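Local coordinates for rieske iron-sulfur protein soxF (Sulfolobus acidocaldarius, PDB 1JM1) that probably carries electrons in an archaeal respiratory chain through the [2Fe-2S] cluster of its soluble Rieske domain, at residues T58-N62 / I75-G80. Residues are numbered along the deposited sequence; the frame is centred on the assembly and turned at random.
Sequences TEIPN and IQTIKG
Strands 59-61 and 77-79 pair as a short two-stranded antiparallel ladder in this Rieske protein, joined by an irregular loop without helix or strand; one face packs inward beside strand 87-91, the other looks to solvent. Ile-60 and Ile-78 form the hydrogen-bonded pair at its middle: Ile-60 N reaches Ile-78 O at 3.0 Å, and Ile-78 N returns a nearly straight bond of 2.8 Å to Ile-60 O. Their side chains share the inner face, where CG1 of Ile-60 comes over CB of Ile-78; both also pack on Phe-88 and on Ile-150. At one end Gly-80 N, above the carbonyl plane, bonds Thr-58 O at 2.9 Å.

The other face, with Glu-59 and Lys-79, is polar and largely open to solvent. Glu-59 runs extended, its CG trans to the backbone N (chi1 -176°), which carries the carboxylate diagonally across to Thr-77. There OE2 takes two donors from different directions: the hydroxyl OG1 of Thr-77, 2.6 Å from OE2, comes in on the anti lone pair, while NZ of Lys-79, salt-bridged to OE2 at 3.2 Å, sits above the carboxylate plane. The lysine lies alongside the glutamate and turns in at its last torsion.

Beyond the strands the bonding runs on from Asn-62 N to Gln-76 O. The Asn-62 OD1 accepts from Tyr-64 N and Asn-168 ND2. With an alanine here the amide is gone, and Ile-75 O would probably lose its side-chain donor, and those two nitrogens this acceptor. Asn-62 ND2 lies 2.8 Å from Ile-75 O, which stays close to the amide plane.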
loop_
_atom_site.group_PDB
_atom_site.type_symbol
_atom_site.label_atom_id
_atom_site.label_comp_id
_atom_site.label_asym_id
_atom_site.label_seq_id
_atom_site.Cartn_x
_atom_site.Cartn_y
_atom_site.Cartn_z
ATOM N N THR A 58 8.160 -7.657 9.890
ATOM C CA THR A 58 8.424 -8.539 8.763
ATOM C C THR A 58 7.185 -9.287 8.297
ATOM O O THR A 58 7.258 -9.967 7.268
ATOM C CB THR A 58 9.543 -9.540 9.023
ATOM O OG1 THR A 58 9.186 -10.368 10.107
ATOM C CG2 THR A 58 10.865 -8.834 9.381
ATOM N N GLU A 59 6.059 -9.188 8.978
ATOM C CA GLU A 59 4.845 -9.911 8.585
ATOM C C GLU A 59 3.670 -9.176 9.246
ATOM O O GLU A 59 3.762 -8.815 10.415
ATOM C CB GLU A 59 4.958 -11.350 9.055
ATOM C CG GLU A 59 3.802 -12.234 8.622
ATOM C CD GLU A 59 4.046 -13.695 9.005
ATOM O OE1 GLU A 59 4.898 -14.029 9.850
ATOM O OE2 GLU A 59 3.389 -14.567 8.408
ATOM N N ILE A 60 2.613 -8.996 8.472
ATOM C CA ILE A 60 1.403 -8.315 8.952
ATOM C C ILE A 60 0.224 -9.221 8.554
ATOM O O ILE A 60 0.296 -10.009 7.603
ATOM C CB ILE A 60 1.268 -6.913 8.455
ATOM C CG1 ILE A 60 1.018 -6.840 6.950
ATOM C CG2 ILE A 60 2.471 -6.061 8.825
ATOM C CD1 ILE A 60 0.969 -5.469 6.339
ATOM N N PRO A 61 -0.934 -9.082 9.231
ATOM C CA PRO A 61 -2.058 -9.948 8.883
ATOM C C PRO A 61 -2.724 -9.504 7.608
ATOM O O PRO A 61 -2.695 -8.339 7.244
ATOM C CB PRO A 61 -3.020 -9.773 10.092
ATOM C CG PRO A 61 -2.259 -9.059 11.167
ATOM C CD PRO A 61 -1.196 -8.261 10.414
ATOM N N ASN A 62 -3.419 -10.467 6.948
ATOM C CA ASN A 62 -4.342 -10.130 5.912
ATOM C C ASN A 62 -5.731 -10.056 6.507
ATOM O O ASN A 62 -6.375 -11.109 6.705
ATOM C CB ASN A 62 -4.361 -11.146 4.759
ATOM C CG ASN A 62 -5.433 -10.809 3.768
ATOM O OD1 ASN A 62 -5.922 -9.654 3.734
ATOM N ND2 ASN A 62 -5.833 -11.744 2.947
ATOM N N ILE A 75 -4.916 -15.911 1.448
ATOM C CA ILE A 75 -3.665 -15.405 2.042
ATOM C C ILE A 75 -3.985 -15.027 3.497
ATOM O O ILE A 75 -4.880 -14.239 3.778
ATOM C CB ILE A 75 -3.146 -14.204 1.250
ATOM C CG1 ILE A 75 -2.732 -14.644 -0.156
ATOM C CG2 ILE A 75 -2.013 -13.533 1.985
ATOM C CD1 ILE A 75 -2.421 -13.468 -1.086
ATOM N N GLN A 76 -3.230 -15.640 4.446
ATOM C CA GLN A 76 -3.459 -15.341 5.852
ATOM C C GLN A 76 -2.658 -14.171 6.351
ATOM O O GLN A 76 -3.134 -13.423 7.240
ATOM C CB GLN A 76 -3.123 -16.579 6.736
ATOM C CG GLN A 76 -4.100 -17.690 6.489
ATOM C CD GLN A 76 -3.691 -18.916 7.294
ATOM O OE1 GLN A 76 -3.902 -18.922 8.519
ATOM N NE2 GLN A 76 -3.145 -19.862 6.610
ATOM N N THR A 77 -1.443 -14.011 5.864
ATOM C CA THR A 77 -0.523 -12.976 6.278
ATOM C C THR A 77 0.236 -12.500 5.072
ATOM O O THR A 77 0.339 -13.188 4.061
ATOM C CB THR A 77 0.461 -13.412 7.342
ATOM O OG1 THR A 77 1.413 -14.292 6.694
ATOM C CG2 THR A 77 -0.210 -14.116 8.543
ATOM N N ILE A 78 0.723 -11.276 5.173
ATOM C CA ILE A 78 1.539 -10.633 4.148
ATOM C C ILE A 78 2.955 -10.541 4.684
ATOM O O ILE A 78 3.185 -9.902 5.723
ATOM C CB ILE A 78 0.992 -9.255 3.786
ATOM C CG1 ILE A 78 -0.451 -9.296 3.325
ATOM C CG2 ILE A 78 1.913 -8.588 2.722
ATOM C CD1 ILE A 78 -0.727 -10.074 2.237
ATOM N N LYS A 79 3.875 -11.181 3.998
ATOM C CA LYS A 79 5.284 -11.098 4.414
ATOM C C LYS A 79 5.923 -9.893 3.780
ATOM O O LYS A 79 5.744 -9.595 2.589
ATOM C CB LYS A 79 6.044 -12.384 3.985
ATOM C CG LYS A 79 5.555 -13.628 4.873
ATOM C CD LYS A 79 6.408 -14.811 4.795
ATOM C CE LYS A 79 5.977 -15.909 5.774
ATOM N NZ LYS A 79 4.501 -16.024 5.733
ATOM N N GLY A 80 6.727 -9.175 4.554
ATOM C CA GLY A 80 7.529 -8.110 4.025
ATOM C C GLY A 80 8.586 -8.682 3.086
ATOM O O GLY A 80 9.071 -9.806 3.294
HETATM O O HOH W 1 9.239 -11.232 5.693
#